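432aa long hypothetical deoxyribodipyrimidine photolyase (Sulfolobus tokodaii, PDB 2E0I) probably repairs cyclobutane pyrimidine dimers in DNA using light, binding two FAD molecules, one of them a likely light-harvesting antenna. Local coordinates at residues A[63-68]-A[160-165]; A[287-290]-A[294-297]; A[366-371]-A[398-403]. All coordinates share one frame; numbering follows the deposited sequence.

Contact 1 of 3, residues A[63-68]-A[160-165]; sequences DELRKK and GSFDVT
L65, K68 and F162 make a small apolar contact at the margin of the N-terminal alpha/beta domain, where the end of a helix meets the loop that leads on toward the helical FAD-binding part of the chain. The fold is Rossmann-like, a five-stranded parallel sheet of strand order 3-2-1-4-5. Helix 48-66 belongs to the beta-alpha-beta crossover that joins the neighbouring strands 28-35 and 73-76. Residues 160-165 run in extended form beside that sheet: S161 and D163 pair through their backbones with V29, D163 forms a salt bridge with R28, and T165 N bonds to N73 OD1. This places F162 with its CB directed at the helix. Its ring is approached over one face by the leucine: L65 CD2 sits 3.9 Å from the F162 ring centroid, only 9° off the ring normal, a CH-pi contact with the leucine standing roughly perpendicular to the phenylalanine side chain. The L65 chi1 of -75° sets CG beside the backbone N, from where the CD2 branch reaches over the ring. P31 touches both side chains, while L19 and L23 of helix 17-25 also pack against F162. K68, beyond the helix end, adds its aliphatic part: from an extended chain, K68 CD comes obliquely to F162 CE2 at 4.0 Å.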
ATOM      1  N   ASP A  63       1.558   4.566 -23.259  1.00 34.44           N
ATOM      2  CA  ASP A  63       1.419   5.716 -24.137  1.00 36.17           C
ATOM      3  C   ASP A  63       2.706   6.499 -24.148  1.00 36.00           C
ATOM      4  O   ASP A  63       3.168   6.922 -25.200  1.00 37.15           O
ATOM      5  CB  ASP A  63       0.290   6.617 -23.671  1.00 41.05           C
ATOM      6  CG  ASP A  63      -1.048   5.942 -23.763  1.00 46.35           C
ATOM      7  OD1 ASP A  63      -2.056   6.548 -23.325  1.00 49.09           O
ATOM      8  OD2 ASP A  63      -1.081   4.795 -24.278  1.00 50.45           O
ATOM      9  N   GLU A  64       3.288   6.699 -22.975  1.00 34.86           N
ATOM     10  CA  GLU A  64       4.530   7.440 -22.891  1.00 34.66           C
ATOM     11  C   GLU A  64       5.607   6.761 -23.716  1.00 34.46           C
ATOM     12  O   GLU A  64       6.465   7.427 -24.302  1.00 34.71           O
ATOM     13  CB  GLU A  64       4.965   7.560 -21.438  1.00 35.76           C
ATOM     14  CG  GLU A  64       4.011   8.415 -20.640  1.00 40.76           C
ATOM     15  CD  GLU A  64       3.886   9.830 -21.198  1.00 43.55           C
ATOM     16  OE1 GLU A  64       2.867  10.498 -20.915  1.00 44.15           O
ATOM     17  OE2 GLU A  64       4.812  10.280 -21.914  1.00 46.92           O
ATOM     18  N   LEU A  65       5.551   5.433 -23.774  1.00 33.03           N
ATOM     19  CA  LEU A  65       6.521   4.666 -24.540  1.00 31.49           C
ATOM     20  C   LEU A  65       6.268   4.768 -26.045  1.00 31.50           C
ATOM     21  O   LEU A  65       7.209   4.750 -26.848  1.00 30.90           O
ATOM     22  CB  LEU A  65       6.505   3.198 -24.093  1.00 29.88           C
ATOM     23  CG  LEU A  65       7.184   2.923 -22.744  1.00 28.31           C
ATOM     24  CD1 LEU A  65       7.012   1.471 -22.347  1.00 27.15           C
ATOM     25  CD2 LEU A  65       8.655   3.270 -22.839  1.00 26.20           C
ATOM     26  N   ARG A  66       5.001   4.880 -26.433  1.00 31.43           N
ATOM     27  CA  ARG A  66       4.675   4.986 -27.846  1.00 32.17           C
ATOM     28  C   ARG A  66       5.107   6.340 -28.371  1.00 32.93           C
ATOM     29  O   ARG A  66       5.418   6.485 -29.550  1.00 33.79           O
ATOM     30  CB  ARG A  66       3.178   4.754 -28.078  1.00 31.09           C
ATOM     31  CG  ARG A  66       2.795   3.304 -27.897  1.00 31.23           C
ATOM     32  CD  ARG A  66       1.334   3.017 -28.167  1.00 32.35           C
ATOM     33  NE  ARG A  66       1.032   1.627 -27.819  1.00 34.93           N
ATOM     34  CZ  ARG A  66       1.315   0.564 -28.574  1.00 34.78           C
ATOM     35  NH1 ARG A  66       1.901   0.717 -29.747  1.00 34.91           N
ATOM     36  NH2 ARG A  66       1.045  -0.665 -28.136  1.00 34.88           N
ATOM     37  N   LYS A  67       5.149   7.327 -27.485  1.00 33.54           N
ATOM     38  CA  LYS A  67       5.564   8.668 -27.875  1.00 34.38           C
ATOM     39  C   LYS A  67       7.075   8.686 -28.033  1.00 33.34           C
ATOM     40  O   LYS A  67       7.668   9.735 -28.282  1.00 34.16           O
ATOM     41  CB  LYS A  67       5.144   9.693 -26.818  1.00 35.91           C
ATOM     42  CG  LYS A  67       3.649   9.858 -26.670  1.00 38.20           C
ATOM     43  CD  LYS A  67       3.315  10.769 -25.497  1.00 41.66           C
ATOM     44  CE  LYS A  67       1.800  10.891 -25.309  1.00 44.69           C
ATOM     45  NZ  LYS A  67       1.418  11.691 -24.103  1.00 45.77           N
ATOM     46  N   LYS A  68       7.694   7.521 -27.872  1.00 32.27           N
ATOM     47  CA  LYS A  68       9.140   7.390 -28.010  1.00 31.30           C
ATOM     48  C   LYS A  68       9.469   6.278 -28.990  1.00 32.11           C
ATOM     49  O   LYS A  68      10.556   5.683 -28.941  1.00 32.63           O
ATOM     50  CB  LYS A  68       9.786   7.101 -26.661  1.00 29.60           C
ATOM     51  CG  LYS A  68       9.513   8.185 -25.667  1.00 30.04           C
ATOM     52  CD  LYS A  68      10.427   8.116 -24.472  1.00 30.58           C
ATOM     53  CE  LYS A  68      10.225   9.355 -23.627  1.00 32.49           C
ATOM     54  NZ  LYS A  68      11.212   9.457 -22.532  1.00 34.80           N
ATOM     55  N   GLY A 160      18.126   7.921 -23.659  1.00 42.99           N
ATOM     56  CA  GLY A 160      18.578   6.652 -24.211  1.00 41.44           C
ATOM     57  C   GLY A 160      17.725   6.240 -25.399  1.00 41.90           C
ATOM     58  O   GLY A 160      17.152   7.093 -26.081  1.00 42.60           O
ATOM     59  N   SER A 161      17.632   4.941 -25.664  1.00 41.34           N
ATOM     60  CA  SER A 161      16.824   4.468 -26.785  1.00 41.31           C
ATOM     61  C   SER A 161      15.958   3.284 -26.415  1.00 40.55           C
ATOM     62  O   SER A 161      16.453   2.260 -25.948  1.00 40.27           O
ATOM     63  CB  SER A 161      17.707   4.078 -27.976  1.00 42.04           C
ATOM     64  OG  SER A 161      18.099   5.215 -28.725  1.00 45.75           O
ATOM     65  N   PHE A 162      14.660   3.419 -26.638  1.00 39.18           N
ATOM     66  CA  PHE A 162      13.745   2.336 -26.335  1.00 38.57           C
ATOM     67  C   PHE A 162      13.476   1.473 -27.568  1.00 39.45           C
ATOM     68  O   PHE A 162      13.036   1.975 -28.608  1.00 40.58           O
ATOM     69  CB  PHE A 162      12.423   2.898 -25.808  1.00 36.42           C
ATOM     70  CG  PHE A 162      12.487   3.381 -24.388  1.00 33.24           C
ATOM     71  CD1 PHE A 162      12.503   2.477 -23.331  1.00 32.26           C
ATOM     72  CD2 PHE A 162      12.505   4.738 -24.107  1.00 32.11           C
ATOM     73  CE1 PHE A 162      12.531   2.922 -22.012  1.00 31.47           C
ATOM     74  CE2 PHE A 162      12.534   5.197 -22.791  1.00 31.75           C
ATOM     75  CZ  PHE A 162      12.546   4.286 -21.739  1.00 31.11           C
ATOM     76  N   ASP A 163      13.742   0.177 -27.445  1.00 39.77           N
ATOM     77  CA  ASP A 163      13.495  -0.759 -28.533  1.00 40.39           C
ATOM     78  C   ASP A 163      12.248  -1.608 -28.225  1.00 40.22           C
ATOM     79  O   ASP A 163      11.631  -1.469 -27.168  1.00 39.74           O
ATOM     80  CB  ASP A 163      14.719  -1.648 -28.747  1.00 41.79           C
ATOM     81  CG  ASP A 163      14.630  -2.462 -30.024  1.00 45.12           C
ATOM     82  OD1 ASP A 163      14.153  -1.908 -31.047  1.00 46.35           O
ATOM     83  OD2 ASP A 163      15.049  -3.646 -30.004  1.00 45.68           O
ATOM     84  N   VAL A 164      11.877  -2.485 -29.148  1.00 40.20           N
ATOM     85  CA  VAL A 164      10.697  -3.323 -28.978  1.00 40.11           C
ATOM     86  C   VAL A 164      10.965  -4.754 -29.412  1.00 41.72           C
ATOM     87  O   VAL A 164      11.927  -5.022 -30.122  1.00 43.04           O
ATOM     88  CB  VAL A 164       9.526  -2.770 -29.816  1.00 38.53           C
ATOM     89  CG1 VAL A 164       8.357  -3.730 -29.812  1.00 37.35           C
ATOM     90  CG2 VAL A 164       9.111  -1.416 -29.273  1.00 38.92           C
ATOM     91  N   THR A 165      10.121  -5.673 -28.962  1.00 43.36           N
ATOM     92  CA  THR A 165      10.235  -7.071 -29.341  1.00 45.01           C
ATOM     93  C   THR A 165       8.919  -7.408 -29.994  1.00 46.30           C
ATOM     94  O   THR A 165       7.882  -7.414 -29.340  1.00 46.54           O
ATOM     95  CB  THR A 165      10.417  -7.995 -28.136  1.00 45.31           C
ATOM     96  OG1 THR A 165      11.712  -7.786 -27.569  1.00 46.72           O
ATOM     97  CG2 THR A 165      10.290  -9.446 -28.559  1.00 43.98           C
TER

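Contact 2 of 3, residues A[287-290]-A[294-297]; sequences GRTG and IDAG
D295, near the start of helix 292-304, turns its side chain back onto the loop 287-290 that precedes this helix. Its CB lies beside the backbone of G287, with D295 CB 3.2 Å from G287 O. CG is anti to the carbonyl carbon (chi1 -67°), which sets it close to both G287 O and T289 O. D295 OD2 accepts a bond from T289 N at 2.7 Å, bent to an N-H...O angle of 135°; OD2 is crowded by neighbours in the model, so this bond is only tentative. D295 OD1, the other oxygen, is hydrogen-bonded to Y407 OH. With an alanine here, Y407 OH would probably lose this partner and T289 N its acceptor, and a gap would open beside G287 and T289. The loop begins with a Schellman motif closing helix 278-286: G287 has positive phi (72°), and a CB on it would run into D295 O. G287 O is taken up by R299 NH2, one turn further along the helix, while R288 NH2 forms a salt bridge with E387. Apolar packing completes the contact, T289 CG2 meeting I294 CB at 3.7 Å. In the helical FAD-binding domain, T289 and I294 both rest on F318 of helix 309-322, I294 touches V315 of the same helix as well, and V385 from a loop packs on D295.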
ATOM      1  N   GLY A 287     -19.405  -3.673   7.711  1.00 39.54           N
ATOM      2  CA  GLY A 287     -19.735  -2.377   8.260  1.00 40.02           C
ATOM      3  C   GLY A 287     -21.100  -2.441   8.917  1.00 41.26           C
ATOM      4  O   GLY A 287     -21.872  -1.483   8.846  1.00 41.56           O
ATOM      5  N   ARG A 288     -21.403  -3.583   9.534  1.00 42.78           N
ATOM      6  CA  ARG A 288     -22.668  -3.806  10.235  1.00 43.34           C
ATOM      7  C   ARG A 288     -22.351  -3.957  11.714  1.00 42.08           C
ATOM      8  O   ARG A 288     -22.989  -4.727  12.426  1.00 41.82           O
ATOM      9  CB  ARG A 288     -23.373  -5.076   9.747  1.00 46.78           C
ATOM     10  CG  ARG A 288     -23.439  -5.232   8.241  1.00 52.13           C
ATOM     11  CD  ARG A 288     -24.849  -5.575   7.743  1.00 57.54           C
ATOM     12  NE  ARG A 288     -25.728  -4.405   7.726  1.00 61.86           N
ATOM     13  CZ  ARG A 288     -26.556  -4.070   8.711  1.00 63.72           C
ATOM     14  NH1 ARG A 288     -26.632  -4.825   9.802  1.00 64.16           N
ATOM     15  NH2 ARG A 288     -27.296  -2.968   8.607  1.00 64.10           N
ATOM     16  N   THR A 289     -21.322  -3.250  12.155  1.00 40.99           N
ATOM     17  CA  THR A 289     -20.946  -3.255  13.552  1.00 40.75           C
ATOM     18  C   THR A 289     -21.904  -2.200  14.097  1.00 41.12           C
ATOM     19  O   THR A 289     -22.549  -1.505  13.319  1.00 42.53           O
ATOM     20  CB  THR A 289     -19.495  -2.790  13.732  1.00 40.71           C
ATOM     21  OG1 THR A 289     -19.042  -3.169  15.029  1.00 43.60           O
ATOM     22  CG2 THR A 289     -19.382  -1.276  13.621  1.00 40.04           C
ATOM     23  N   GLY A 290     -22.019  -2.045  15.406  1.00 39.61           N
ATOM     24  CA  GLY A 290     -22.957  -1.034  15.873  1.00 39.47           C
ATOM     25  C   GLY A 290     -22.460   0.401  15.953  1.00 37.54           C
ATOM     26  O   GLY A 290     -23.210   1.293  16.334  1.00 37.21           O
ATOM     27  N   ILE A 294     -17.080   3.390  12.509  1.00 30.35           N
ATOM     28  CA  ILE A 294     -16.451   2.151  12.058  1.00 29.66           C
ATOM     29  C   ILE A 294     -17.180   1.644  10.814  1.00 29.55           C
ATOM     30  O   ILE A 294     -16.556   1.261   9.836  1.00 29.66           O
ATOM     31  CB  ILE A 294     -16.499   1.054  13.163  1.00 29.73           C
ATOM     32  CG1 ILE A 294     -15.819   1.563  14.439  1.00 29.26           C
ATOM     33  CG2 ILE A 294     -15.804  -0.215  12.681  1.00 27.16           C
ATOM     34  CD1 ILE A 294     -14.347   1.907  14.279  1.00 27.85           C
ATOM     35  N   ASP A 295     -18.505   1.652  10.857  1.00 30.17           N
ATOM     36  CA  ASP A 295     -19.319   1.212   9.732  1.00 31.15           C
ATOM     37  C   ASP A 295     -19.076   2.059   8.502  1.00 30.12           C
ATOM     38  O   ASP A 295     -18.974   1.542   7.394  1.00 29.38           O
ATOM     39  CB  ASP A 295     -20.794   1.274  10.110  1.00 34.55           C
ATOM     40  CG  ASP A 295     -21.150   0.259  11.179  1.00 38.47           C
ATOM     41  OD1 ASP A 295     -22.086   0.516  11.972  1.00 41.17           O
ATOM     42  OD2 ASP A 295     -20.490  -0.804  11.220  1.00 38.87           O
ATOM     43  N   ALA A 296     -18.986   3.368   8.694  1.00 29.39           N
ATOM     44  CA  ALA A 296     -18.749   4.261   7.579  1.00 29.02           C
ATOM     45  C   ALA A 296     -17.407   3.912   6.955  1.00 29.84           C
ATOM     46  O   ALA A 296     -17.295   3.775   5.732  1.00 31.47           O
ATOM     47  CB  ALA A 296     -18.754   5.690   8.051  1.00 28.30           C
ATOM     48  N   GLY A 297     -16.390   3.754   7.796  1.00 28.42           N
ATOM     49  CA  GLY A 297     -15.072   3.415   7.292  1.00 27.40           C
ATOM     50  C   GLY A 297     -15.058   2.171   6.417  1.00 26.74           C
ATOM     51  O   GLY A 297     -14.663   2.226   5.251  1.00 27.46           O
TER

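Contact 3 of 3, residues A[366-371]-A[398-403]; sequences NPWKQQ and SIYKTK
I399 and Y400 meet the indole of W368 from two directions, with S398 preparing the turn that presents them. S398 O accepts the backbone bond of K401 N at 2.7 Å, and the same oxygen lies over one face of the Y400 ring, toward its rim. I399 follows; its CG2 branch comes to the indole edge, near its plane, with I399 CG2 3.8 Å from W368 CZ3. I399 also packs on L388, V404 and Y407. Y400 then forms a T-shaped stack, its ring edge directed at the indole face: the Y400 ring and the six-membered ring of W368 have centroids 4.8 Å apart and planes at 69°. Y400 CG stands between the backbone N and the carbonyl carbon (chi1 57°), which brings CD2 over the middle of the indole, with Y400 CD2 3.6 Å from W368 CD2. The indole leaves the first turn of helix 367-374 in the FAD-binding domain, a turn whose N-cap is N366: K369 N donates to N366 OD1 at 3.1 Å, nearly straight (168°), though from above the carbonyl plane. P367 CB lies over the opposite indole face toward the rim, and the rings of Y291 and W414 also meet W368. Further along the segment, K403 NZ bonds to Y407 O.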
ATOM      1  N   ASN A 366     -11.419   5.571  22.081  1.00 51.92           N
ATOM      2  CA  ASN A 366     -12.822   5.511  22.441  1.00 49.16           C
ATOM      3  C   ASN A 366     -13.613   5.733  21.157  1.00 47.25           C
ATOM      4  O   ASN A 366     -13.654   6.839  20.620  1.00 47.23           O
ATOM      5  CB  ASN A 366     -13.166   6.602  23.444  1.00 50.13           C
ATOM      6  CG  ASN A 366     -14.581   6.488  23.945  1.00 50.44           C
ATOM      7  OD1 ASN A 366     -15.518   6.280  23.164  1.00 49.67           O
ATOM      8  ND2 ASN A 366     -14.752   6.626  25.253  1.00 50.65           N
ATOM      9  N   PRO A 367     -14.251   4.679  20.642  1.00 45.39           N
ATOM     10  CA  PRO A 367     -15.035   4.781  19.413  1.00 43.43           C
ATOM     11  C   PRO A 367     -15.937   5.999  19.356  1.00 41.86           C
ATOM     12  O   PRO A 367     -15.887   6.771  18.409  1.00 42.66           O
ATOM     13  CB  PRO A 367     -15.828   3.485  19.408  1.00 43.50           C
ATOM     14  CG  PRO A 367     -14.880   2.529  20.044  1.00 44.89           C
ATOM     15  CD  PRO A 367     -14.337   3.321  21.207  1.00 45.08           C
ATOM     16  N   TRP A 368     -16.757   6.176  20.380  1.00 40.90           N
ATOM     17  CA  TRP A 368     -17.688   7.290  20.406  1.00 39.59           C
ATOM     18  C   TRP A 368     -17.015   8.645  20.523  1.00 39.59           C
ATOM     19  O   TRP A 368     -17.421   9.597  19.863  1.00 38.89           O
ATOM     20  CB  TRP A 368     -18.694   7.081  21.532  1.00 37.82           C
ATOM     21  CG  TRP A 368     -19.300   5.728  21.460  1.00 35.74           C
ATOM     22  CD1 TRP A 368     -18.929   4.634  22.174  1.00 34.41           C
ATOM     23  CD2 TRP A 368     -20.306   5.284  20.530  1.00 35.51           C
ATOM     24  NE1 TRP A 368     -19.629   3.530  21.748  1.00 35.31           N
ATOM     25  CE2 TRP A 368     -20.481   3.898  20.740  1.00 34.62           C
ATOM     26  CE3 TRP A 368     -21.070   5.923  19.540  1.00 35.33           C
ATOM     27  CZ2 TRP A 368     -21.389   3.132  19.995  1.00 33.29           C
ATOM     28  CZ3 TRP A 368     -21.977   5.160  18.796  1.00 34.99           C
ATOM     29  CH2 TRP A 368     -22.124   3.779  19.031  1.00 34.73           C
ATOM     30  N   LYS A 369     -15.991   8.739  21.359  1.00 40.09           N
ATOM     31  CA  LYS A 369     -15.282  10.000  21.513  1.00 42.13           C
ATOM     32  C   LYS A 369     -14.616  10.360  20.195  1.00 42.21           C
ATOM     33  O   LYS A 369     -14.725  11.485  19.706  1.00 42.65           O
ATOM     34  CB  LYS A 369     -14.232   9.891  22.624  1.00 43.70           C
ATOM     35  CG  LYS A 369     -14.731  10.387  23.966  1.00 46.34           C
ATOM     36  CD  LYS A 369     -13.728  10.157  25.079  1.00 49.33           C
ATOM     37  CE  LYS A 369     -14.067  11.026  26.294  1.00 51.58           C
ATOM     38  NZ  LYS A 369     -15.523  10.976  26.664  1.00 52.34           N
ATOM     39  N   GLN A 370     -13.938   9.375  19.624  1.00 42.16           N
ATOM     40  CA  GLN A 370     -13.234   9.524  18.364  1.00 42.04           C
ATOM     41  C   GLN A 370     -14.215   9.948  17.268  1.00 41.80           C
ATOM     42  O   GLN A 370     -13.992  10.927  16.553  1.00 41.06           O
ATOM     43  CB  GLN A 370     -12.585   8.186  17.999  1.00 42.69           C
ATOM     44  CG  GLN A 370     -11.305   8.303  17.205  1.00 43.76           C
ATOM     45  CD  GLN A 370     -10.158   8.787  18.049  1.00 43.89           C
ATOM     46  OE1 GLN A 370      -9.058   9.026  17.553  1.00 44.55           O
ATOM     47  NE2 GLN A 370     -10.406   8.930  19.341  1.00 44.22           N
ATOM     48  N   GLN A 371     -15.302   9.193  17.150  1.00 42.09           N
ATOM     49  CA  GLN A 371     -16.338   9.456  16.161  1.00 43.26           C
ATOM     50  C   GLN A 371     -16.834  10.893  16.231  1.00 45.08           C
ATOM     51  O   GLN A 371     -16.998  11.558  15.205  1.00 45.52           O
ATOM     52  CB  GLN A 371     -17.523   8.510  16.379  1.00 41.83           C
ATOM     53  CG  GLN A 371     -18.720   8.811  15.496  1.00 41.93           C
ATOM     54  CD  GLN A 371     -19.874   7.856  15.723  1.00 41.52           C
ATOM     55  OE1 GLN A 371     -19.751   6.654  15.508  1.00 41.78           O
ATOM     56  NE2 GLN A 371     -21.007   8.392  16.158  1.00 41.19           N
ATOM     57  N   SER A 398     -24.744   9.137  19.681  1.00 50.79           N
ATOM     58  CA  SER A 398     -25.211   8.489  20.903  1.00 51.18           C
ATOM     59  C   SER A 398     -26.143   7.367  20.519  1.00 51.12           C
ATOM     60  O   SER A 398     -26.877   6.848  21.356  1.00 51.51           O
ATOM     61  CB  SER A 398     -25.977   9.484  21.769  1.00 51.40           C
ATOM     62  OG  SER A 398     -25.231  10.669  21.949  1.00 52.96           O
ATOM     63  N   ILE A 399     -26.105   7.003  19.245  1.00 51.33           N
ATOM     64  CA  ILE A 399     -26.974   5.970  18.701  1.00 52.01           C
ATOM     65  C   ILE A 399     -26.974   4.661  19.498  1.00 52.99           C
ATOM     66  O   ILE A 399     -27.750   3.746  19.206  1.00 52.65           O
ATOM     67  CB  ILE A 399     -26.614   5.695  17.229  1.00 51.17           C
ATOM     68  CG1 ILE A 399     -27.817   5.111  16.503  1.00 50.07           C
ATOM     69  CG2 ILE A 399     -25.429   4.751  17.147  1.00 51.47           C
ATOM     70  CD1 ILE A 399     -27.637   5.060  15.027  1.00 50.26           C
ATOM     71  N   TYR A 400     -26.108   4.575  20.505  1.00 54.08           N
ATOM     72  CA  TYR A 400     -26.043   3.383  21.345  1.00 55.40           C
ATOM     73  C   TYR A 400     -27.153   3.450  22.395  1.00 56.60           C
ATOM     74  O   TYR A 400     -27.496   2.445  23.013  1.00 56.62           O
ATOM     75  CB  TYR A 400     -24.669   3.275  22.022  1.00 54.82           C
ATOM     76  CG  TYR A 400     -24.282   4.481  22.850  1.00 55.28           C
ATOM     77  CD1 TYR A 400     -24.832   4.689  24.114  1.00 55.08           C
ATOM     78  CD2 TYR A 400     -23.379   5.423  22.361  1.00 55.34           C
ATOM     79  CE1 TYR A 400     -24.494   5.805  24.872  1.00 55.31           C
ATOM     80  CE2 TYR A 400     -23.035   6.546  23.111  1.00 56.24           C
ATOM     81  CZ  TYR A 400     -23.597   6.730  24.368  1.00 56.39           C
ATOM     82  OH  TYR A 400     -23.264   7.837  25.125  1.00 57.34           O
ATOM     83  N   LYS A 401     -27.706   4.646  22.588  1.00 57.91           N
ATOM     84  CA  LYS A 401     -28.793   4.870  23.538  1.00 58.75           C
ATOM     85  C   LYS A 401     -30.136   4.579  22.869  1.00 59.63           C
ATOM     86  O   LYS A 401     -31.061   4.069  23.493  1.00 60.59           O
ATOM     87  CB  LYS A 401     -28.776   6.317  24.025  1.00 58.45           C
ATOM     88  CG  LYS A 401     -27.584   6.660  24.884  1.00 58.98           C
ATOM     89  CD  LYS A 401     -27.617   8.107  25.332  1.00 59.35           C
ATOM     90  CE  LYS A 401     -26.448   8.409  26.264  1.00 59.94           C
ATOM     91  NZ  LYS A 401     -26.398   9.848  26.658  1.00 60.91           N
ATOM     92  N   THR A 402     -30.234   4.915  21.590  1.00 60.21           N
ATOM     93  CA  THR A 402     -31.448   4.694  20.821  1.00 60.49           C
ATOM     94  C   THR A 402     -31.351   3.386  20.033  1.00 60.09           C
ATOM     95  O   THR A 402     -30.723   2.427  20.476  1.00 60.58           O
ATOM     96  CB  THR A 402     -31.688   5.871  19.848  1.00 61.40           C
ATOM     97  OG1 THR A 402     -32.784   5.564  18.978  1.00 62.63           O
ATOM     98  CG2 THR A 402     -30.439   6.147  19.016  1.00 61.93           C
ATOM     99  N   LYS A 403     -31.985   3.354  18.869  1.00 59.42           N
ATOM    100  CA  LYS A 403     -31.974   2.189  17.999  1.00 59.16           C
ATOM    101  C   LYS A 403     -32.776   2.527  16.754  1.00 58.78           C
ATOM    102  O   LYS A 403     -33.953   2.197  16.652  1.00 58.57           O
ATOM    103  CB  LYS A 403     -32.567   0.970  18.716  1.00 58.76           C
ATOM    104  CG  LYS A 403     -33.021  -0.167  17.796  1.00 59.36           C
ATOM    105  CD  LYS A 403     -31.953  -0.602  16.796  1.00 59.50           C
ATOM    106  CE  LYS A 403     -32.548  -1.534  15.744  1.00 59.44           C
ATOM    107  NZ  LYS A 403     -31.616  -1.840  14.618  1.00 59.01           N
TER

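Contact 2 is buried, whereas contacts 1 and 3 are only partly so, each mixing one buried side chain with an exposed one. Contact 1 stands apart in the alpha/beta domain, its centre about 47 Å from that of contact 2 and about 56 Å from that of contact 3, across the middle of the chain. Contacts 2 and 3 share the FAD-binding domain and adjoin: G290 O lies 3.8 Å from W368 CH2, P292 of helix 292-304 packs on W368 and I399, and Y407 serves D295 as well as I399. The chemistry follows the place: in the interior a carboxylate among backbone groups, tied to a tyrosine hydroxyl; leucine on phenylalanine in contact 1; an aromatic pair in contact 3.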